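Local coordinates for protein Non-ribosomal peptide synthetase (Methanobrevibacter ruminantium, PDB 6VTJ) that probably carries a peptide on a phosphopantetheine-bearing thiolation domain and releases it reductively through a fused NADP-type Rossmann reductase domain, at residues A[37-42]-A[66-71]; A[260-265]-A[315-320]; A[275-278]-A[283-286]. All blocks are in the same frame, centred on the assembly; numbering follows the deposited sequence.

Interaction 1: residues A[37-42]-A[66-71]; sequences DNFFEI and DDIFRN
F40 brings the outer end of its ring over one face of F69, in an offset stack with centroids 4.9 Å apart and planes inclined by 30°. Its CZ lies toward the rim of that face, 3.6 Å from F69 CE1. The same ring turns an edge to helix 65-70, where F40 CE2 approaches I68 O at 3.5 Å near the ring plane. In the helical bundle of a carrier protein this is the meeting of the long loop after helix 15-28 with the short helix 65-70. F69 also touches S46 of the 4'-phosphopantetheine pocket, and its side chain is about 5 Å from the bound ligand. F39 makes the deeper layer: with CG anti to the backbone N (chi1 -177°), the ring enters the core and presents CD2 to the centre of the F40 ring, 3.7 Å from its plane. I68 crosses F39 at about a right angle, its CD1 3.7 Å from F39 CB, and also touches F24 and L52 of the neighbouring helices. The backbone that bears both phenylalanines is held by an Asx turn, in which N38 OD1 accepts from F40 N at 2.8 Å in the carbonyl plane.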
loop_
_atom_site.group_PDB
_atom_site.type_symbol
_atom_site.label_atom_id
_atom_site.label_comp_id
_atom_site.label_asym_id
_atom_site.label_seq_id
_atom_site.Cartn_x
_atom_site.Cartn_y
_atom_site.Cartn_z
ATOM N N ASP A 37 -25.003 16.310 -8.200
ATOM C CA ASP A 37 -24.716 15.853 -6.849
ATOM C C ASP A 37 -23.469 14.971 -6.843
ATOM O O ASP A 37 -23.388 13.976 -7.573
ATOM C CB ASP A 37 -25.907 15.088 -6.281
ATOM C CG ASP A 37 -27.103 15.985 -6.005
ATOM O OD1 ASP A 37 -27.086 17.170 -6.427
ATOM O OD2 ASP A 37 -28.067 15.494 -5.369
ATOM N N ASN A 38 -22.500 15.346 -6.018
ATOM C CA ASN A 38 -21.282 14.567 -5.825
ATOM C C ASN A 38 -21.600 13.302 -5.027
ATOM O O ASN A 38 -22.075 13.389 -3.888
ATOM C CB ASN A 38 -20.250 15.433 -5.095
ATOM C CG ASN A 38 -18.888 14.777 -4.990
ATOM O OD1 ASN A 38 -18.770 13.608 -4.622
ATOM N ND2 ASN A 38 -17.843 15.543 -5.289
ATOM N N PHE A 39 -21.327 12.133 -5.623
ATOM C CA PHE A 39 -21.563 10.851 -4.947
ATOM C C PHE A 39 -21.014 10.846 -3.524
ATOM O O PHE A 39 -21.690 10.409 -2.586
ATOM C CB PHE A 39 -20.936 9.705 -5.745
ATOM C CG PHE A 39 -21.181 8.338 -5.154
ATOM C CD1 PHE A 39 -22.411 7.716 -5.289
ATOM C CD2 PHE A 39 -20.169 7.660 -4.483
ATOM C CE1 PHE A 39 -22.635 6.452 -4.757
ATOM C CE2 PHE A 39 -20.385 6.390 -3.946
ATOM C CZ PHE A 39 -21.615 5.787 -4.083
ATOM N N PHE A 40 -19.776 11.316 -3.347
ATOM C CA PHE A 40 -19.141 11.232 -2.034
ATOM C C PHE A 40 -19.542 12.377 -1.114
ATOM O O PHE A 40 -19.344 12.272 0.102
ATOM C CB PHE A 40 -17.617 11.179 -2.181
ATOM C CG PHE A 40 -17.144 10.084 -3.088
ATOM C CD1 PHE A 40 -16.954 8.801 -2.601
ATOM C CD2 PHE A 40 -16.914 10.332 -4.434
ATOM C CE1 PHE A 40 -16.528 7.788 -3.435
ATOM C CE2 PHE A 40 -16.495 9.323 -5.280
ATOM C CZ PHE A 40 -16.302 8.045 -4.778
ATOM N N GLU A 41 -20.110 13.454 -1.657
ATOM C CA GLU A 41 -20.593 14.534 -0.809
ATOM C C GLU A 41 -21.986 14.268 -0.260
ATOM O O GLU A 41 -22.337 14.829 0.781
ATOM C CB GLU A 41 -20.592 15.859 -1.576
ATOM C CG GLU A 41 -19.229 16.520 -1.716
ATOM C CD GLU A 41 -19.274 17.757 -2.597
ATOM N N ILE A 42 -22.786 13.424 -0.914
ATOM C CA ILE A 42 -24.190 13.263 -0.541
ATOM C C ILE A 42 -24.429 12.002 0.277
ATOM O O ILE A 42 -25.583 11.628 0.498
ATOM C CB ILE A 42 -25.116 13.295 -1.773
ATOM C CG1 ILE A 42 -24.892 12.076 -2.668
ATOM C CG2 ILE A 42 -24.909 14.577 -2.567
ATOM C CD1 ILE A 42 -25.452 12.234 -4.071
ATOM N N ASP A 66 -12.515 3.005 -10.697
ATOM C CA ASP A 66 -11.899 4.333 -10.633
ATOM C C ASP A 66 -12.735 5.390 -11.347
ATOM O O ASP A 66 -12.542 6.592 -11.101
ATOM C CB ASP A 66 -10.465 4.315 -11.199
ATOM C CG ASP A 66 -10.404 4.009 -12.696
ATOM O OD1 ASP A 66 -11.122 4.650 -13.499
ATOM O OD2 ASP A 66 -9.599 3.135 -13.085
ATOM N N ASP A 67 -13.653 4.961 -12.223
ATOM C CA ASP A 67 -14.518 5.895 -12.934
ATOM C C ASP A 67 -15.334 6.748 -11.972
ATOM O O ASP A 67 -15.524 7.943 -12.213
ATOM C CB ASP A 67 -15.446 5.131 -13.879
ATOM C CG ASP A 67 -14.743 4.664 -15.130
ATOM O OD1 ASP A 67 -13.746 5.310 -15.504
ATOM O OD2 ASP A 67 -15.191 3.670 -15.747
ATOM N N ILE A 68 -15.825 6.164 -10.875
ATOM C CA ILE A 68 -16.684 6.950 -9.994
ATOM C C ILE A 68 -15.862 7.889 -9.116
ATOM O O ILE A 68 -16.366 8.951 -8.708
ATOM C CB ILE A 68 -17.622 6.023 -9.193
ATOM C CG1 ILE A 68 -18.335 6.763 -8.058
ATOM C CG2 ILE A 68 -16.902 4.810 -8.689
ATOM C CD1 ILE A 68 -19.324 7.830 -8.539
ATOM N N PHE A 69 -14.585 7.564 -8.868
ATOM C CA PHE A 69 -13.701 8.500 -8.178
ATOM C C PHE A 69 -13.276 9.653 -9.084
ATOM O O PHE A 69 -13.092 10.778 -8.603
ATOM C CB PHE A 69 -12.477 7.762 -7.635
ATOM C CG PHE A 69 -12.789 6.875 -6.476
ATOM C CD1 PHE A 69 -12.763 7.373 -5.181
ATOM C CD2 PHE A 69 -13.152 5.554 -6.680
ATOM C CE1 PHE A 69 -13.069 6.563 -4.104
ATOM C CE2 PHE A 69 -13.470 4.738 -5.612
ATOM C CZ PHE A 69 -13.424 5.247 -4.321
ATOM N N ARG A 70 -13.116 9.405 -10.389
ATOM C CA ARG A 70 -12.712 10.487 -11.286
ATOM C C ARG A 70 -13.896 11.333 -11.749
ATOM O O ARG A 70 -13.723 12.519 -12.049
ATOM C CB ARG A 70 -11.963 9.928 -12.503
ATOM N N ASN A 71 -15.094 10.754 -11.820
ATOM C CA ASN A 71 -16.297 11.453 -12.282
ATOM C C ASN A 71 -17.375 11.258 -11.223
ATOM O O ASN A 71 -18.088 10.253 -11.238
ATOM C CB ASN A 71 -16.766 10.928 -13.642
ATOM C CG ASN A 71 -15.612 10.619 -14.584
ATOM O OD1 ASN A 71 -15.255 9.458 -14.800
ATOM N ND2 ASN A 71 -15.018 11.664 -15.140
#

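Interaction 2: residues A[260-265]-A[315-320]; sequences SVLSSY and IIRVGN
V261 CG2 and L262 CD2 lie over the same face of the R317 guanidinium. The closer of the two residues is V261, whose CG2 lies 3.4 Å from R317 NE and 3.8 Å from R317 CZ, so it covers the inner part of the flat group. L262 takes the outer part, with its CD1 4.0 Å from R317 NH1. Each hydrophobic side chain crosses the arginine at about a right angle.

The conformations account for this division of labour. R317 leaves strand 313-322 with its chain extended from CG to NE (chi2 169°, chi3 176°), which carries the charged group away from the sheet and toward the loop that follows the adjacent parallel strand 252-258. In V261, chi1 of -62° wedges CG2 between the backbone N and the carbonyl carbon, and this is the methyl that reaches the arginine. L262 is the centre of an inverse gamma turn, by which the chain bends directly after the short 3-10 segment; its CG lies beside the backbone N, opposite the carbonyl carbon, which brings the branch to NH1. The setting is the reductase domain's Rossmann-type sheet, at the point where a strand gives way to its connecting loop.

The polar atoms of R317 are engaged elsewhere: NH2 forms a salt bridge with E300 of helix 291-308 and a hydrogen bond to T281 O, while NH1 bonds to H387 NE2. Aliphatic cover on a face combined with polar partners for its nitrogens implies a buried cation whose charge is probably balanced at least in part by E300.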
loop_
_atom_site.group_PDB
_atom_site.type_symbol
_atom_site.label_atom_id
_atom_site.label_comp_id
_atom_site.label_asym_id
_atom_site.label_seq_id
_atom_site.Cartn_x
_atom_site.Cartn_y
_atom_site.Cartn_z
ATOM N N SER A 260 5.037 -0.551 -6.139
ATOM C CA SER A 260 4.125 -0.117 -7.189
ATOM C C SER A 260 4.522 1.206 -7.833
ATOM O O SER A 260 3.867 1.599 -8.802
ATOM C CB SER A 260 2.702 0.019 -6.645
ATOM O OG SER A 260 2.231 -1.240 -6.190
ATOM N N VAL A 261 5.552 1.905 -7.332
ATOM C CA VAL A 261 5.968 3.116 -8.033
ATOM C C VAL A 261 6.554 2.768 -9.384
ATOM O O VAL A 261 6.469 3.572 -10.312
ATOM C CB VAL A 261 6.947 3.993 -7.221
ATOM C CG1 VAL A 261 6.302 4.485 -5.934
ATOM C CG2 VAL A 261 8.254 3.268 -6.963
ATOM N N LEU A 262 7.144 1.572 -9.535
ATOM C CA LEU A 262 7.473 1.034 -10.858
ATOM C C LEU A 262 6.189 0.447 -11.446
ATOM O O LEU A 262 5.951 -0.762 -11.453
ATOM C CB LEU A 262 8.583 0.004 -10.766
ATOM C CG LEU A 262 9.754 0.464 -9.906
ATOM C CD1 LEU A 262 10.828 -0.597 -9.868
ATOM C CD2 LEU A 262 10.332 1.805 -10.394
ATOM N N SER A 263 5.329 1.335 -11.939
ATOM C CA SER A 263 3.930 0.987 -12.132
ATOM C C SER A 263 3.623 0.369 -13.486
ATOM O O SER A 263 2.612 -0.320 -13.606
ATOM C CB SER A 263 3.056 2.229 -11.952
ATOM O OG SER A 263 3.456 3.253 -12.854
ATOM N N SER A 264 4.449 0.597 -14.502
ATOM C CA SER A 264 4.090 0.234 -15.866
ATOM C C SER A 264 5.303 0.456 -16.747
ATOM O O SER A 264 6.293 1.049 -16.321
ATOM C CB SER A 264 2.937 1.082 -16.385
ATOM O OG SER A 264 3.402 2.395 -16.674
ATOM N N TYR A 265 5.200 0.003 -17.999
ATOM C CA TYR A 265 6.142 0.456 -19.012
ATOM C C TYR A 265 6.026 1.965 -19.169
ATOM O O TYR A 265 5.011 2.573 -18.817
ATOM C CB TYR A 265 5.881 -0.222 -20.358
ATOM C CG TYR A 265 6.227 -1.692 -20.394
ATOM C CD1 TYR A 265 7.540 -2.121 -20.295
ATOM C CD2 TYR A 265 5.237 -2.649 -20.555
ATOM C CE1 TYR A 265 7.860 -3.470 -20.336
ATOM C CE2 TYR A 265 5.542 -3.992 -20.595
ATOM C CZ TYR A 265 6.856 -4.395 -20.487
ATOM O OH TYR A 265 7.153 -5.737 -20.533
ATOM N N ILE A 315 15.224 4.287 1.000
ATOM C CA ILE A 315 13.882 4.046 0.520
ATOM C C ILE A 315 13.731 2.535 0.392
ATOM O O ILE A 315 14.442 1.899 -0.393
ATOM C CB ILE A 315 13.619 4.768 -0.809
ATOM C CG1 ILE A 315 13.627 6.289 -0.575
ATOM C CG2 ILE A 315 12.307 4.289 -1.419
ATOM C CD1 ILE A 315 13.687 7.108 -1.824
ATOM N N ILE A 316 12.819 1.969 1.164
ATOM C CA ILE A 316 12.596 0.532 1.210
ATOM C C ILE A 316 11.226 0.294 0.583
ATOM O O ILE A 316 10.197 0.483 1.239
ATOM C CB ILE A 316 12.672 -0.004 2.653
ATOM C CG1 ILE A 316 14.087 0.192 3.233
ATOM C CG2 ILE A 316 12.257 -1.478 2.721
ATOM C CD1 ILE A 316 14.236 -0.382 4.660
ATOM N N ARG A 317 11.196 -0.117 -0.685
ATOM C CA ARG A 317 9.935 -0.462 -1.342
ATOM C C ARG A 317 9.451 -1.841 -0.893
ATOM O O ARG A 317 10.153 -2.843 -1.073
ATOM C CB ARG A 317 10.101 -0.427 -2.859
ATOM C CG ARG A 317 10.459 0.948 -3.381
ATOM C CD ARG A 317 10.875 0.907 -4.834
ATOM N NE ARG A 317 11.113 2.255 -5.337
ATOM C CZ ARG A 317 11.902 2.537 -6.362
ATOM N NH1 ARG A 317 12.537 1.550 -7.000
ATOM N NH2 ARG A 317 12.046 3.804 -6.754
ATOM N N VAL A 318 8.250 -1.907 -0.332
ATOM C CA VAL A 318 7.680 -3.183 0.089
ATOM C C VAL A 318 6.559 -3.574 -0.871
ATOM O O VAL A 318 6.114 -2.784 -1.712
ATOM C CB VAL A 318 7.203 -3.165 1.563
ATOM C CG1 VAL A 318 8.403 -2.916 2.502
ATOM C CG2 VAL A 318 6.074 -2.154 1.797
ATOM N N GLY A 319 6.125 -4.824 -0.763
ATOM C CA GLY A 319 5.196 -5.360 -1.729
ATOM C C GLY A 319 3.840 -5.700 -1.150
ATOM O O GLY A 319 3.128 -4.820 -0.664
ATOM N N ASN A 320 3.492 -6.984 -1.192
ATOM C CA ASN A 320 2.188 -7.497 -0.761
ATOM C C ASN A 320 2.304 -7.929 0.700
ATOM O O ASN A 320 2.688 -9.063 1.004
ATOM C CB ASN A 320 1.770 -8.645 -1.679
ATOM C CG ASN A 320 0.411 -9.252 -1.318
ATOM O OD1 ASN A 320 -0.495 -8.574 -0.831
ATOM N ND2 ASN A 320 0.267 -10.540 -1.584
#

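Interaction 3: residues A[275-278]-A[283-286]; sequences QEYD and YYEQ
Y284 is packed against by two quite different groups of 275-278, the aliphatic bend of Q275 and the ring of Y277. Q275 covers the root of the tyrosine: its CG lies 3.8 Å from Y284 CG, and its OE1 is 3.6 Å from Y284 CB. The amide and ring planes are nearly parallel (18°), but the amide lies beside CB and the side chains pass each other at a slant. Farther out, Y277 turns a ring edge to Y284, with Y277 CE1 3.7 Å from Y284 CE2; the two planes are inclined by 58°, an oblique pairing.

This packing belongs to the long irregular excursion between strand 252-258 and helix 291-308 of the Rossmann-type reductase domain, where side-chain packing and a few backbone bonds, such as E285 with L267, bring the turns together. The buried member is Y284, whose CG stands between the backbone N and the carbonyl carbon (chi1 56°), projecting the ring toward Q275 and Y277. Its hydroxyl is hydrogen-bonded to S264 O, which fixes the far end of the ring. Behind it, Y284 N donates an almost straight bond of 2.9 Å to Q286 OE1, and that oxygen also lies 3.4 Å above the plane of the Y284 ring, toward its rim.

The other side is looser. E276 is exposed to solvent and its CB points away from 283-286. Q275 is itself partly exposed, yet its amide is held on that side: NE2 donates to E276 O at 3.1 Å, in the carbonyl plane and on a lone pair.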
loop_
_atom_site.group_PDB
_atom_site.type_symbol
_atom_site.label_atom_id
_atom_site.label_comp_id
_atom_site.label_asym_id
_atom_site.label_seq_id
_atom_site.Cartn_x
_atom_site.Cartn_y
_atom_site.Cartn_z
ATOM N N GLN A 275 14.971 0.886 -20.798
ATOM C CA GLN A 275 14.734 1.142 -19.385
ATOM C C GLN A 275 14.711 -0.155 -18.585
ATOM O O GLN A 275 14.092 -1.148 -18.987
ATOM C CB GLN A 275 13.418 1.896 -19.184
ATOM C CG GLN A 275 13.206 2.371 -17.763
ATOM C CD GLN A 275 14.223 3.411 -17.349
ATOM O OE1 GLN A 275 14.481 4.371 -18.078
ATOM N NE2 GLN A 275 14.813 3.226 -16.173
ATOM N N GLU A 276 15.399 -0.135 -17.451
ATOM C CA GLU A 276 15.370 -1.198 -16.459
ATOM C C GLU A 276 14.485 -0.765 -15.303
ATOM O O GLU A 276 14.230 0.422 -15.097
ATOM C CB GLU A 276 16.777 -1.518 -15.947
ATOM C CG GLU A 276 17.595 -2.366 -16.891
ATOM C CD GLU A 276 19.064 -2.006 -16.873
ATOM O OE1 GLU A 276 19.411 -0.877 -17.291
ATOM O OE2 GLU A 276 19.875 -2.851 -16.430
ATOM N N TYR A 277 14.016 -1.744 -14.540
ATOM C CA TYR A 277 13.066 -1.493 -13.464
ATOM C C TYR A 277 13.626 -2.165 -12.215
ATOM O O TYR A 277 13.222 -3.276 -11.844
ATOM C CB TYR A 277 11.687 -1.997 -13.849
ATOM C CG TYR A 277 11.395 -1.786 -15.314
ATOM C CD1 TYR A 277 10.975 -0.543 -15.789
ATOM C CD2 TYR A 277 11.577 -2.819 -16.235
ATOM C CE1 TYR A 277 10.722 -0.341 -17.139
ATOM C CE2 TYR A 277 11.320 -2.632 -17.578
ATOM C CZ TYR A 277 10.883 -1.393 -18.029
ATOM O OH TYR A 277 10.630 -1.202 -19.374
ATOM N N ASP A 278 14.562 -1.477 -11.568
ATOM C CA ASP A 278 15.301 -2.045 -10.457
ATOM C C ASP A 278 15.502 -0.967 -9.399
ATOM O O ASP A 278 14.907 0.115 -9.463
ATOM C CB ASP A 278 16.625 -2.642 -10.946
ATOM C CG ASP A 278 17.554 -1.603 -11.555
ATOM O OD1 ASP A 278 17.353 -0.384 -11.364
ATOM O OD2 ASP A 278 18.524 -2.014 -12.215
ATOM N N TYR A 283 12.181 7.650 -11.908
ATOM C CA TYR A 283 11.239 8.209 -12.864
ATOM C C TYR A 283 11.616 7.847 -14.293
ATOM O O TYR A 283 12.744 8.100 -14.724
ATOM C CB TYR A 283 11.180 9.725 -12.732
ATOM C CG TYR A 283 10.133 10.336 -13.623
ATOM C CD1 TYR A 283 8.806 9.990 -13.472
ATOM C CD2 TYR A 283 10.472 11.244 -14.626
ATOM C CE1 TYR A 283 7.824 10.539 -14.266
ATOM C CE2 TYR A 283 9.483 11.815 -15.443
ATOM C CZ TYR A 283 8.158 11.453 -15.251
ATOM O OH TYR A 283 7.140 11.974 -16.032
ATOM N N TYR A 284 10.650 7.308 -15.038
ATOM C CA TYR A 284 10.816 7.069 -16.469
ATOM C C TYR A 284 9.494 7.293 -17.220
ATOM O O TYR A 284 9.209 6.593 -18.198
ATOM C CB TYR A 284 11.370 5.653 -16.718
ATOM C CG TYR A 284 10.528 4.553 -16.105
ATOM C CD1 TYR A 284 10.581 4.284 -14.736
ATOM C CD2 TYR A 284 9.660 3.795 -16.889
ATOM C CE1 TYR A 284 9.793 3.284 -14.170
ATOM C CE2 TYR A 284 8.891 2.801 -16.341
ATOM C CZ TYR A 284 8.954 2.547 -14.982
ATOM O OH TYR A 284 8.163 1.559 -14.435
ATOM N N GLU A 285 8.673 8.238 -16.754
ATOM C CA GLU A 285 7.345 8.514 -17.319
ATOM C C GLU A 285 6.452 7.274 -17.335
ATOM O O GLU A 285 5.762 6.983 -18.319
ATOM C CB GLU A 285 7.454 9.136 -18.713
ATOM C CG GLU A 285 7.520 10.644 -18.625
ATOM C CD GLU A 285 7.758 11.333 -19.950
ATOM O OE1 GLU A 285 6.898 11.200 -20.849
ATOM O OE2 GLU A 285 8.812 12.011 -20.075
ATOM N N GLN A 286 6.459 6.548 -16.220
ATOM C CA GLN A 286 5.513 5.471 -15.986
ATOM C C GLN A 286 4.149 6.056 -15.630
ATOM O O GLN A 286 4.007 7.249 -15.340
ATOM C CB GLN A 286 6.011 4.543 -14.868
ATOM C CG GLN A 286 6.111 5.199 -13.477
ATOM C CD GLN A 286 7.503 5.801 -13.170
ATOM O OE1 GLN A 286 8.083 6.495 -13.998
ATOM N NE2 GLN A 286 8.029 5.527 -11.969
#

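Overall arrangement
Along the chain, interaction 1 closes first, inside the carrier domain, before either reductase contact opens; interaction 3 is then nested within the loop that interaction 2 closes. Interactions 2 and 3 have centres 11 Å apart and are joined directly, through the bond between S264 and Y284 and through V261 O, which meets Q286 NE2 at 3.0 Å in a probable hydrogen bond. Together they tie the excursion between strand 252-258 and helix 291-308 to the central sheet. Interaction 1 stands apart, its centre 27 Å from interaction 2 and 32 Å from interaction 3. The bound 4'-phosphopantetheine spans the domains, its pocket combining carrier residues such as S46 with reductase residues such as T336.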